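Local structure of Pre-mRNA-splicing factor 38 (Chaetomium thermophilum, 5F5T) at residues A[15-20]-A[33-38]; A[93-98]-A[124-129]; A[107-112]-A[141-146]; A[188-191]-A[195-198]. The protein probably takes part in pre-mRNA splicing as a member of the PRP38 family of spliceosomal proteins. All blocks are in the same frame, centred on the assembly; numbering follows the deposited sequence.

Contact 1: residues A[15-20]-A[33-38]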
loop_
_atom_site.group_PDB
_atom_site.type_symbol
_atom_site.label_atom_id
_atom_site.label_comp_id
_atom_site.label_asym_id
_atom_site.label_seq_id
_atom_site.Cartn_x
_atom_site.Cartn_y
_atom_site.Cartn_z
ATOM N N ARG A 15 9.613 23.397 -12.915
ATOM C CA ARG A 15 9.167 23.462 -14.300
ATOM C C ARG A 15 9.936 22.444 -15.128
ATOM O O ARG A 15 9.370 21.774 -15.995
ATOM C CB ARG A 15 9.374 24.866 -14.862
ATOM C CG ARG A 15 8.561 25.179 -16.105
ATOM C CD ARG A 15 7.127 25.532 -15.746
ATOM N NE ARG A 15 6.343 25.886 -16.924
ATOM C CZ ARG A 15 5.563 25.037 -17.585
ATOM N NH1 ARG A 15 5.456 23.780 -17.178
ATOM N NH2 ARG A 15 4.885 25.447 -18.650
ATOM N N ARG A 16 11.233 22.335 -14.850
ATOM C CA ARG A 16 12.083 21.365 -15.525
ATOM C C ARG A 16 11.618 19.945 -15.236
ATOM O O ARG A 16 11.558 19.112 -16.137
ATOM C CB ARG A 16 13.544 21.522 -15.099
ATOM C CG ARG A 16 14.459 20.432 -15.654
ATOM C CD ARG A 16 15.868 20.507 -15.081
ATOM N NE ARG A 16 15.929 20.073 -13.688
ATOM C CZ ARG A 16 16.597 20.716 -12.734
ATOM N NH1 ARG A 16 17.261 21.826 -13.022
ATOM N NH2 ARG A 16 16.600 20.249 -11.492
ATOM N N PHE A 17 11.293 19.673 -13.974
ATOM C CA PHE A 17 10.861 18.335 -13.576
ATOM C C PHE A 17 9.526 17.966 -14.237
ATOM O O PHE A 17 9.363 16.876 -14.781
ATOM C CB PHE A 17 10.735 18.250 -12.054
ATOM C CG PHE A 17 10.247 16.919 -11.556
ATOM C CD1 PHE A 17 11.028 15.789 -11.717
ATOM C CD2 PHE A 17 9.012 16.791 -10.937
ATOM C CE1 PHE A 17 10.600 14.557 -11.264
ATOM C CE2 PHE A 17 8.575 15.557 -10.481
ATOM C CZ PHE A 17 9.372 14.440 -10.646
ATOM N N LEU A 18 8.572 18.887 -14.167
ATOM C CA LEU A 18 7.216 18.675 -14.671
ATOM C C LEU A 18 7.120 18.576 -16.196
ATOM O O LEU A 18 6.414 17.717 -16.725
ATOM C CB LEU A 18 6.290 19.790 -14.182
ATOM C CG LEU A 18 4.833 19.643 -14.626
ATOM C CD1 LEU A 18 4.198 18.410 -13.999
ATOM C CD2 LEU A 18 4.031 20.895 -14.304
ATOM N N ASP A 19 7.836 19.451 -16.899
ATOM C CA ASP A 19 7.655 19.614 -18.342
ATOM C C ASP A 19 8.263 18.466 -19.148
ATOM O O ASP A 19 7.763 18.127 -20.221
ATOM C CB ASP A 19 8.269 20.949 -18.782
ATOM C CG ASP A 19 7.803 21.396 -20.155
ATOM O OD1 ASP A 19 6.795 20.858 -20.656
ATOM O OD2 ASP A 19 8.452 22.297 -20.728
ATOM N N GLU A 20 9.327 17.873 -18.610
ATOM C CA GLU A 20 9.974 16.662 -19.136
ATOM C C GLU A 20 10.967 16.054 -18.155
ATOM O O GLU A 20 11.703 16.773 -17.484
ATOM C CB GLU A 20 10.702 16.935 -20.457
ATOM C CG GLU A 20 9.908 16.623 -21.713
ATOM C CD GLU A 20 9.782 15.123 -21.931
ATOM O OE1 GLU A 20 10.801 14.418 -21.757
ATOM O OE2 GLU A 20 8.681 14.646 -22.271
ATOM N N ASN A 33 10.427 5.988 -13.783
ATOM C CA ASN A 33 10.773 7.400 -13.795
ATOM C C ASN A 33 9.823 8.163 -12.883
ATOM O O ASN A 33 8.616 8.195 -13.132
ATOM C CB ASN A 33 10.721 7.973 -15.211
ATOM C CG ASN A 33 11.065 9.448 -15.253
ATOM O OD1 ASN A 33 10.263 10.274 -15.687
ATOM N ND2 ASN A 33 12.266 9.787 -14.796
ATOM N N PRO A 34 10.373 8.792 -11.833
ATOM C CA PRO A 34 9.603 9.449 -10.771
ATOM C C PRO A 34 8.566 10.436 -11.302
ATOM O O PRO A 34 7.465 10.531 -10.754
ATOM C CB PRO A 34 10.671 10.188 -9.966
ATOM C CG PRO A 34 11.950 9.488 -10.247
ATOM C CD PRO A 34 11.804 8.676 -11.503
ATOM N N ALA A 35 8.916 11.150 -12.365
ATOM C CA ALA A 35 8.032 12.152 -12.954
ATOM C C ALA A 35 6.785 11.545 -13.582
ATOM O O ALA A 35 5.760 12.213 -13.691
ATOM C CB ALA A 35 8.777 12.964 -13.978
ATOM N N THR A 36 6.882 10.299 -14.033
ATOM C CA THR A 36 5.758 9.666 -14.715
ATOM C C THR A 36 5.061 8.590 -13.880
ATOM O O THR A 36 4.190 7.878 -14.384
ATOM C CB THR A 36 6.206 9.050 -16.044
ATOM O OG1 THR A 36 7.360 8.231 -15.823
ATOM C CG2 THR A 36 6.555 10.149 -17.029
ATOM N N ILE A 37 5.439 8.469 -12.610
ATOM C CA ILE A 37 4.813 7.483 -11.731
ATOM C C ILE A 37 3.358 7.849 -11.482
ATOM O O ILE A 37 2.484 6.984 -11.433
ATOM C CB ILE A 37 5.561 7.346 -10.395
ATOM C CG1 ILE A 37 7.011 6.936 -10.662
ATOM C CG2 ILE A 37 4.907 6.287 -9.528
ATOM C CD1 ILE A 37 7.741 6.408 -9.448
ATOM N N MET A 38 3.104 9.138 -11.301
ATOM C CA MET A 38 1.740 9.622 -11.189
ATOM C C MET A 38 1.243 10.115 -12.553
ATOM O O MET A 38 2.028 10.608 -13.366
ATOM C CB MET A 38 1.655 10.713 -10.123
ATOM C CG MET A 38 1.761 10.137 -8.712
ATOM S SD MET A 38 1.853 11.388 -7.426
ATOM C CE MET A 38 0.383 12.295 -7.844
#
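Phe17 is the residue of 15-20 that meets 33-38, and it does so with the far rim of its ring against Ala35. Ahead of it, Arg15 and Arg16 belong to the last turns of helix 9-19. Arg15 O takes the N-H of Asp19, and Arg16 forms a salt bridge with Asp13. The Phe17 ring is thrown outward from the helix because CG stands anti to the backbone N (chi1 178°). Its tip then comes down on Ala35 at an oblique tilt. CZ lies 3.5 Å from Ala35 CA, and CE1 lies 3.6 Å from Ala35 CB, the methyl that points toward the helix. Pro34 joins more loosely, with its CB 4.5 Å from Phe17 CZ.

The partner is a beta turn over residues 33-36, closed by Thr36 N on Asn33 O at 2.9 Å. Thr36 OG1 reaches the same oxygen at 3.0 Å and from the same face of its plane. Two donors therefore grip Asn33 O, which holds the turn that carries Ala35. Helix 87-98 also meets the ring, through Gln97. An alanine in place of Phe17 would probably leave Ala35 and Gln97 without the ring that touches both, opening a gap between the N-terminal helix and the turn. Next along the chain, Leu18 packs on Arg43 and Val47 of helix 40-48. The helix ends at Asp19, and from Glu20 the chain runs on as a loop toward the turn.

Contact 2: residues A[93-98]-A[124-129]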
loop_
_atom_site.group_PDB
_atom_site.type_symbol
_atom_site.label_atom_id
_atom_site.label_comp_id
_atom_site.label_asym_id
_atom_site.label_seq_id
_atom_site.Cartn_x
_atom_site.Cartn_y
_atom_site.Cartn_z
ATOM N N PHE A 93 3.963 13.666 -4.316
ATOM C CA PHE A 93 4.514 14.099 -5.593
ATOM C C PHE A 93 5.821 14.841 -5.378
ATOM O O PHE A 93 6.787 14.659 -6.126
ATOM C CB PHE A 93 3.520 14.990 -6.341
ATOM C CG PHE A 93 3.976 15.382 -7.717
ATOM C CD1 PHE A 93 4.038 14.445 -8.736
ATOM C CD2 PHE A 93 4.343 16.689 -7.993
ATOM C CE1 PHE A 93 4.460 14.803 -10.007
ATOM C CE2 PHE A 93 4.765 17.055 -9.262
ATOM C CZ PHE A 93 4.823 16.109 -10.269
ATOM N N LYS A 94 5.854 15.659 -4.333
ATOM C CA LYS A 94 7.071 16.378 -3.993
ATOM C C LYS A 94 8.188 15.415 -3.620
ATOM O O LYS A 94 9.338 15.643 -3.961
ATOM C CB LYS A 94 6.822 17.350 -2.844
ATOM C CG LYS A 94 8.029 18.204 -2.502
ATOM C CD LYS A 94 8.652 18.802 -3.751
ATOM C CE LYS A 94 8.232 20.246 -3.948
ATOM N NZ LYS A 94 9.172 20.984 -4.840
ATOM N N LEU A 95 7.842 14.332 -2.935
ATOM C CA LEU A 95 8.824 13.314 -2.594
ATOM C C LEU A 95 9.347 12.659 -3.866
ATOM O O LEU A 95 10.538 12.362 -3.976
ATOM C CB LEU A 95 8.223 12.268 -1.659
ATOM C CG LEU A 95 8.313 12.592 -0.165
ATOM C CD1 LEU A 95 7.734 11.455 0.654
ATOM C CD2 LEU A 95 9.745 12.886 0.254
ATOM N N LEU A 96 8.455 12.439 -4.826
ATOM C CA LEU A 96 8.865 11.922 -6.126
ATOM C C LEU A 96 9.869 12.870 -6.773
ATOM O O LEU A 96 10.848 12.436 -7.379
ATOM C CB LEU A 96 7.657 11.729 -7.044
ATOM C CG LEU A 96 6.728 10.556 -6.733
ATOM C CD1 LEU A 96 5.531 10.567 -7.670
ATOM C CD2 LEU A 96 7.477 9.240 -6.834
ATOM N N GLN A 97 9.627 14.168 -6.626
ATOM C CA GLN A 97 10.538 15.188 -7.141
ATOM C C GLN A 97 11.905 15.142 -6.456
ATOM O O GLN A 97 12.943 15.138 -7.114
ATOM C CB GLN A 97 9.913 16.576 -6.975
ATOM C CG GLN A 97 10.509 17.645 -7.861
ATOM C CD GLN A 97 9.917 19.012 -7.589
ATOM O OE1 GLN A 97 8.783 19.126 -7.126
ATOM N NE2 GLN A 97 10.682 20.059 -7.877
ATOM N N LEU A 98 11.887 15.106 -5.129
ATOM C CA LEU A 98 13.092 15.168 -4.314
ATOM C C LEU A 98 13.905 13.884 -4.369
ATOM O O LEU A 98 15.111 13.900 -4.123
ATOM C CB LEU A 98 12.725 15.471 -2.860
ATOM C CG LEU A 98 12.039 16.807 -2.578
ATOM C CD1 LEU A 98 11.873 17.000 -1.081
ATOM C CD2 LEU A 98 12.857 17.942 -3.175
ATOM N N ALA A 124 5.215 5.037 3.459
ATOM C CA ALA A 124 4.784 3.743 2.952
ATOM C C ALA A 124 4.259 3.879 1.527
ATOM O O ALA A 124 4.559 3.051 0.666
ATOM C CB ALA A 124 3.726 3.144 3.855
ATOM N N PHE A 125 3.488 4.936 1.286
ATOM C CA PHE A 125 2.951 5.212 -0.044
ATOM C C PHE A 125 4.097 5.368 -1.039
ATOM O O PHE A 125 4.132 4.702 -2.079
ATOM C CB PHE A 125 2.089 6.477 -0.015
ATOM C CG PHE A 125 1.348 6.752 -1.298
ATOM C CD1 PHE A 125 0.820 5.720 -2.054
ATOM C CD2 PHE A 125 1.175 8.055 -1.743
ATOM C CE1 PHE A 125 0.134 5.981 -3.230
ATOM C CE2 PHE A 125 0.492 8.322 -2.918
ATOM C CZ PHE A 125 -0.030 7.283 -3.662
ATOM N N TYR A 126 5.061 6.210 -0.679
ATOM C CA TYR A 126 6.206 6.495 -1.532
ATOM C C TYR A 126 7.021 5.237 -1.807
ATOM O O TYR A 126 7.513 5.030 -2.918
ATOM C CB TYR A 126 7.090 7.570 -0.894
ATOM C CG TYR A 126 8.255 7.978 -1.763
ATOM C CD1 TYR A 126 8.081 8.870 -2.811
ATOM C CD2 TYR A 126 9.525 7.464 -1.543
ATOM C CE1 TYR A 126 9.140 9.241 -3.614
ATOM C CE2 TYR A 126 10.590 7.830 -2.339
ATOM C CZ TYR A 126 10.393 8.719 -3.374
ATOM O OH TYR A 126 11.452 9.085 -4.173
ATOM N N ILE A 127 7.172 4.404 -0.782
ATOM C CA ILE A 127 7.901 3.154 -0.919
ATOM C C ILE A 127 7.187 2.236 -1.907
ATOM O O ILE A 127 7.819 1.653 -2.787
ATOM C CB ILE A 127 8.066 2.444 0.436
ATOM C CG1 ILE A 127 9.105 3.177 1.287
ATOM C CG2 ILE A 127 8.479 0.989 0.236
ATOM C CD1 ILE A 127 9.417 2.499 2.605
ATOM N N ARG A 128 5.868 2.136 -1.779
ATOM C CA ARG A 128 5.081 1.315 -2.693
ATOM C C ARG A 128 5.227 1.823 -4.126
ATOM O O ARG A 128 5.256 1.042 -5.079
ATOM C CB ARG A 128 3.606 1.303 -2.283
ATOM C CG ARG A 128 2.691 0.628 -3.294
ATOM C CD ARG A 128 2.946 -0.874 -3.306
ATOM N NE ARG A 128 2.091 -1.594 -4.247
ATOM C CZ ARG A 128 2.258 -1.608 -5.566
ATOM N NH1 ARG A 128 3.251 -0.930 -6.123
ATOM N NH2 ARG A 128 1.423 -2.293 -6.329
ATOM N N LEU A 129 5.312 3.140 -4.265
ATOM C CA LEU A 129 5.481 3.760 -5.572
ATOM C C LEU A 129 6.853 3.512 -6.203
ATOM O O LEU A 129 6.946 3.309 -7.413
ATOM C CB LEU A 129 5.238 5.267 -5.474
ATOM C CG LEU A 129 3.808 5.695 -5.147
ATOM C CD1 LEU A 129 3.718 7.212 -5.054
ATOM C CD2 LEU A 129 2.829 5.150 -6.174
HETATM O O HOH W 1 11.709 9.595 -6.575
#
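Between segments 93-98 and 124-129 the closest CA atoms are those of Leu95 and Tyr126, 7.4 Å apart. Tyr126 spans this space with its ring. CG is anti to the backbone N (chi1 -177°), which sends the ring out from its own helix and onto the other. There it meets two consecutive leucines. Leu95 offers its beta carbon, with CB 3.6 Å from Tyr126 CD1. Leu96 reaches across with one methyl, and its CD2 lies 3.6 Å from Tyr126 CE1. Leu96 CA sits at the edge of the ring, in its plane. The ring also rests on main chain, since Tyr126 CE1 is 3.5 Å from Leu96 N. Within helix 117-130, Leu129 CD1 lies over the centre of the Phe125 ring, 3.9 Å above its plane.

This is helix-to-helix packing in the buried interior of the PRP38-family domain. Pro100, just past helix 87-98, also touches the tyrosine.

A water lies very close to Tyr126 OH, at a distance that is uncertain at this resolution. That water donates to Leu96 O at 3.1 Å. Four residues on from Leu96 comes Pro100, which has no N-H to give this carbonyl. The ring thus packs on leucine carbons and on main chain, while its hydroxyl end is polar, with one water placed between the hydroxyl and a carbonyl near the helix terminus.

Contact 3: residues A[107-112]-A[141-146]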
loop_
_atom_site.group_PDB
_atom_site.type_symbol
_atom_site.label_atom_id
_atom_site.label_comp_id
_atom_site.label_asym_id
_atom_site.label_seq_id
_atom_site.Cartn_x
_atom_site.Cartn_y
_atom_site.Cartn_z
ATOM N N GLU A 107 14.234 7.221 8.282
ATOM C CA GLU A 107 13.854 8.165 9.328
ATOM C C GLU A 107 12.353 8.417 9.349
ATOM O O GLU A 107 11.713 8.318 10.408
ATOM C CB GLU A 107 14.585 9.497 9.157
ATOM C CG GLU A 107 14.175 10.526 10.199
ATOM C CD GLU A 107 14.552 11.943 9.822
ATOM O OE1 GLU A 107 13.796 12.866 10.192
ATOM O OE2 GLU A 107 15.597 12.138 9.165
ATOM N N TYR A 108 11.801 8.728 8.174
ATOM C CA TYR A 108 10.387 9.065 8.058
ATOM C C TYR A 108 9.589 7.914 8.631
ATOM O O TYR A 108 8.871 8.058 9.629
ATOM C CB TYR A 108 9.963 9.281 6.604
ATOM C CG TYR A 108 10.427 10.563 5.943
ATOM C CD1 TYR A 108 10.883 11.638 6.688
ATOM C CD2 TYR A 108 10.383 10.697 4.559
ATOM C CE1 TYR A 108 11.300 12.808 6.070
ATOM C CE2 TYR A 108 10.792 11.855 3.937
ATOM C CZ TYR A 108 11.248 12.911 4.693
ATOM O OH TYR A 108 11.658 14.068 4.065
ATOM N N LEU A 109 9.802 6.755 8.014
ATOM C CA LEU A 109 9.026 5.558 8.271
ATOM C C LEU A 109 9.095 5.169 9.741
ATOM O O LEU A 109 8.082 5.195 10.442
ATOM C CB LEU A 109 9.534 4.415 7.386
ATOM C CG LEU A 109 8.638 3.201 7.151
ATOM C CD1 LEU A 109 7.429 3.580 6.323
ATOM C CD2 LEU A 109 9.418 2.086 6.464
ATOM N N TYR A 110 10.296 4.884 10.231
ATOM C CA TYR A 110 10.396 4.304 11.561
ATOM C C TYR A 110 10.270 5.354 12.665
ATOM O O TYR A 110 9.403 5.247 13.541
ATOM C CB TYR A 110 11.709 3.537 11.691
ATOM C CG TYR A 110 11.784 2.386 10.709
ATOM C CD1 TYR A 110 10.933 1.296 10.821
ATOM C CD2 TYR A 110 12.706 2.394 9.668
ATOM C CE1 TYR A 110 10.990 0.248 9.917
ATOM C CE2 TYR A 110 12.774 1.348 8.763
ATOM C CZ TYR A 110 11.914 0.277 8.893
ATOM O OH TYR A 110 11.979 -0.766 7.995
ATOM N N PHE A 111 11.080 6.403 12.587
ATOM C CA PHE A 111 11.189 7.344 13.694
ATOM C C PHE A 111 10.056 8.361 13.574
ATOM O O PHE A 111 9.301 8.632 14.543
ATOM C CB PHE A 111 12.565 8.011 13.652
ATOM C CG PHE A 111 12.907 8.815 14.876
ATOM C CD1 PHE A 111 12.743 10.189 14.890
ATOM C CD2 PHE A 111 13.436 8.198 15.997
ATOM C CE1 PHE A 111 13.075 10.930 16.012
ATOM C CE2 PHE A 111 13.767 8.932 17.122
ATOM C CZ PHE A 111 13.586 10.302 17.128
ATOM N N GLY A 112 9.888 8.868 12.354
ATOM C CA GLY A 112 8.857 9.847 12.117
ATOM C C GLY A 112 7.548 9.116 12.248
ATOM O O GLY A 112 6.626 9.623 12.887
ATOM N N GLU A 141 5.074 -4.833 5.277
ATOM C CA GLU A 141 4.281 -5.824 6.010
ATOM C C GLU A 141 4.360 -5.738 7.547
ATOM O O GLU A 141 3.370 -6.029 8.217
ATOM C CB GLU A 141 4.659 -7.238 5.562
ATOM C CG GLU A 141 4.021 -7.633 4.239
ATOM C CD GLU A 141 4.249 -9.086 3.874
ATOM O OE1 GLU A 141 5.148 -9.721 4.465
ATOM O OE2 GLU A 141 3.522 -9.590 2.992
ATOM N N PRO A 142 5.513 -5.325 8.117
ATOM C CA PRO A 142 5.491 -5.209 9.581
ATOM C C PRO A 142 4.470 -4.207 10.118
ATOM O O PRO A 142 4.015 -4.354 11.253
ATOM C CB PRO A 142 6.912 -4.749 9.912
ATOM C CG PRO A 142 7.739 -5.317 8.824
ATOM C CD PRO A 142 6.887 -5.219 7.591
ATOM N N PHE A 143 4.106 -3.211 9.319
ATOM C CA PHE A 143 3.200 -2.169 9.792
ATOM C C PHE A 143 1.738 -2.574 9.661
ATOM O O PHE A 143 0.838 -1.768 9.889
ATOM C CB PHE A 143 3.483 -0.864 9.062
ATOM C CG PHE A 143 4.885 -0.382 9.259
ATOM C CD1 PHE A 143 5.331 -0.027 10.521
ATOM C CD2 PHE A 143 5.773 -0.333 8.200
ATOM C CE1 PHE A 143 6.629 0.397 10.716
ATOM C CE2 PHE A 143 7.075 0.091 8.388
ATOM C CZ PHE A 143 7.503 0.455 9.650
ATOM N N LEU A 144 1.508 -3.834 9.307
ATOM C CA LEU A 144 0.187 -4.428 9.451
ATOM C C LEU A 144 -0.166 -4.549 10.941
ATOM O O LEU A 144 -1.304 -4.849 11.299
ATOM C CB LEU A 144 0.138 -5.797 8.769
ATOM C CG LEU A 144 0.156 -5.830 7.235
ATOM C CD1 LEU A 144 0.184 -7.262 6.738
ATOM C CD2 LEU A 144 -1.049 -5.102 6.666
ATOM N N GLU A 145 0.823 -4.320 11.801
ATOM C CA GLU A 145 0.629 -4.333 13.251
ATOM C C GLU A 145 0.340 -2.934 13.797
ATOM O O GLU A 145 -0.014 -2.770 14.963
ATOM C CB GLU A 145 1.858 -4.922 13.944
ATOM C CG GLU A 145 1.584 -5.544 15.297
ATOM C CD GLU A 145 2.822 -6.184 15.894
ATOM O OE1 GLU A 145 2.782 -6.566 17.082
ATOM O OE2 GLU A 145 3.833 -6.306 15.173
ATOM N N ASP A 146 0.501 -1.928 12.948
ATOM C CA ASP A 146 0.214 -0.550 13.329
ATOM C C ASP A 146 -1.293 -0.327 13.218
ATOM O O ASP A 146 -1.862 -0.341 12.125
ATOM C CB ASP A 146 0.986 0.426 12.438
ATOM C CG ASP A 146 0.962 1.856 12.954
ATOM O OD1 ASP A 146 0.104 2.193 13.797
ATOM O OD2 ASP A 146 1.813 2.652 12.501
#
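The rings of Tyr110 and Phe143 meet obliquely, with centroids 5.8 Å apart and planes at 43°. Tyr110 brings CD1 and CE1 to the edge of the Phe143 ring, close to its plane, and CE1 lies 3.5 Å from Phe143 CZ. One face of the Tyr110 ring carries Leu109 CD2, offset toward the rim.

The contact joins helix 102-115 to a 3-10 segment at 141-145 in the helical PRP38-family domain. Here the helix widens into a pi-type turn, with Gly112 N bonded to Glu107 O. Phe143 is buried and carries the contact from the 141-146 side, and its CB points toward helix 102-115.

Leu109 is its second partner. CG lies anti to the backbone N (chi1 -161°), and this carries the branch to the neighbouring corner of the Phe143 ring. Leu109 CD2 is 3.6 Å from Phe143 CE2, and Leu109 CG is 3.7 Å from the same Phe143 CE2. The branch also packs on Ala123 and Ile127 of helix 117-130. An alanine at Leu109 would probably open a gap beside Phe143 CE2, leaving the ring freer to turn and Ala123 and Ile127 without the branch that packs on them.

Next to Phe143, Leu144 O is hydrogen-bonded to an aromatic side chain of another protein chain, so the 3-10 segment also faces a partner. Arg120 of helix 117-130 touches Phe143 and ties both segments together: its NE donates to Leu109 O, and its NH2 forms a salt bridge with Asp146 OD2.

Contact 4: residues A[188-191]-A[195-198]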
loop_
_atom_site.group_PDB
_atom_site.type_symbol
_atom_site.label_atom_id
_atom_site.label_comp_id
_atom_site.label_asym_id
_atom_site.label_seq_id
_atom_site.Cartn_x
_atom_site.Cartn_y
_atom_site.Cartn_z
ATOM N N ASP A 188 2.579 -14.657 -3.486
ATOM C CA ASP A 188 2.686 -16.101 -3.668
ATOM C C ASP A 188 3.684 -16.453 -4.775
ATOM O O ASP A 188 4.329 -17.498 -4.720
ATOM C CB ASP A 188 1.319 -16.724 -3.970
ATOM C CG ASP A 188 0.664 -16.135 -5.196
ATOM O OD1 ASP A 188 1.075 -15.040 -5.619
ATOM O OD2 ASP A 188 -0.266 -16.771 -5.738
ATOM N N ILE A 189 3.790 -15.595 -5.788
ATOM C CA ILE A 189 4.784 -15.789 -6.843
ATOM C C ILE A 189 6.194 -15.690 -6.260
ATOM O O ILE A 189 7.050 -16.529 -6.545
ATOM C CB ILE A 189 4.609 -14.776 -8.002
ATOM C CG1 ILE A 189 3.721 -15.362 -9.104
ATOM C CG2 ILE A 189 5.945 -14.461 -8.652
ATOM C CD1 ILE A 189 2.422 -15.960 -8.621
ATOM N N LEU A 190 6.423 -14.672 -5.435
ATOM C CA LEU A 190 7.712 -14.488 -4.772
ATOM C C LEU A 190 8.040 -15.677 -3.870
ATOM O O LEU A 190 9.183 -16.133 -3.818
ATOM C CB LEU A 190 7.708 -13.195 -3.953
ATOM C CG LEU A 190 7.579 -11.881 -4.730
ATOM C CD1 LEU A 190 8.050 -10.695 -3.903
ATOM C CD2 LEU A 190 8.365 -11.953 -6.032
ATOM N N GLU A 191 7.022 -16.182 -3.179
ATOM C CA GLU A 191 7.182 -17.320 -2.284
ATOM C C GLU A 191 7.548 -18.571 -3.075
ATOM O O GLU A 191 8.404 -19.356 -2.666
ATOM C CB GLU A 191 5.899 -17.551 -1.478
ATOM C CG GLU A 191 5.602 -16.449 -0.471
ATOM C CD GLU A 191 4.304 -16.665 0.292
ATOM O OE1 GLU A 191 3.890 -17.830 0.468
ATOM O OE2 GLU A 191 3.690 -15.657 0.706
ATOM N N LEU A 195 12.087 -16.211 -3.058
ATOM C CA LEU A 195 12.508 -14.877 -2.657
ATOM C C LEU A 195 11.935 -14.504 -1.294
ATOM O O LEU A 195 12.573 -13.799 -0.515
ATOM C CB LEU A 195 12.091 -13.855 -3.714
ATOM C CG LEU A 195 12.587 -14.189 -5.123
ATOM C CD1 LEU A 195 11.981 -13.249 -6.153
ATOM C CD2 LEU A 195 14.108 -14.145 -5.177
ATOM N N LEU A 196 10.722 -14.974 -1.016
ATOM C CA LEU A 196 10.049 -14.669 0.246
ATOM C C LEU A 196 9.526 -15.914 0.955
ATOM O O LEU A 196 8.955 -16.802 0.325
ATOM C CB LEU A 196 8.892 -13.703 0.012
ATOM C CG LEU A 196 9.244 -12.224 -0.124
ATOM C CD1 LEU A 196 7.974 -11.396 -0.167
ATOM C CD2 LEU A 196 10.134 -11.781 1.019
ATOM N N GLU A 197 9.726 -15.976 2.266
ATOM C CA GLU A 197 9.031 -16.954 3.091
ATOM C C GLU A 197 7.609 -16.452 3.332
ATOM O O GLU A 197 7.339 -15.263 3.161
ATOM C CB GLU A 197 9.769 -17.178 4.414
ATOM C CG GLU A 197 11.173 -17.750 4.259
ATOM C CD GLU A 197 11.168 -19.133 3.632
ATOM O OE1 GLU A 197 10.290 -19.947 3.990
ATOM O OE2 GLU A 197 12.052 -19.413 2.795
ATOM N N PRO A 198 6.688 -17.353 3.711
ATOM C CA PRO A 198 5.326 -16.899 4.009
ATOM C C PRO A 198 5.302 -15.892 5.156
ATOM O O PRO A 198 6.141 -15.962 6.054
ATOM C CB PRO A 198 4.611 -18.194 4.393
ATOM C CG PRO A 198 5.345 -19.240 3.615
ATOM C CD PRO A 198 6.781 -18.823 3.735
#
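The C-terminal end of helix 187-192 folds back against the chain that leaves it, and Leu190 meets Leu195 and Leu196 at this turn. Leu190 O accepts from two consecutive amides. Leu195 N lies 3.0 Å from Leu190 O, but the bond is bent to 131° at the hydrogen and weak. Leu196 N is straighter at 157°, yet it is 3.4 Å from Leu190 O and also weak. Next to them Leu196 O receives a CA-H...O contact from Glu191 CA at 3.2 Å. The two weak main-chain bonds are joined by side-chain packing.

The leucines pack beside these bonds. Leu190 and Leu196 lie side by side and point the same way, with Leu190 CD1 3.8 Å from Leu196 CD1. The other branch of Leu190 crosses Leu195, with Leu190 CD2 3.8 Å from Leu195 CD1.

Glu191 runs out extended beyond CG and crosses Pro198. Its OE1 is 3.7 Å from Pro198 CG. The carboxylate finds its charge partner in Arg187, which bonds Glu191 OE2 and, through the same NH1, Glu197 O. Arg187 therefore draws the helix and the exit chain together.

Leu190 and Leu196 both rest on Tyr137 of helix 133-140. Leu190 also touches Asp133 and Leu196 touches Thr138. The short helix and its turn thus lie against helix 133-140, before the chain runs on to helix 206-218.

Overall arrangement
Contact 1 closes first along the chain. Contacts 2 and 3 then alternate their segments, and contact 4 comes last. Contact 2 lies nearest the chain centre and touches contacts 1 and 3, whose centres are about 12 and 15 Å from its own. Helix 87-98 meets contact 1 through Leu96 and Gln97. Leu109 of contact 3 meets Ala124 and Ile127 on helix 117-130. Contacts 1 and 3 lie on opposite sides of the chain's centre, their own centres about 28 Å apart. Contact 4 touches none of the others, but Arg187 pairs with both Glu141 and Glu191. The central helices thus link the N-terminal helix to the face that meets another protein chain.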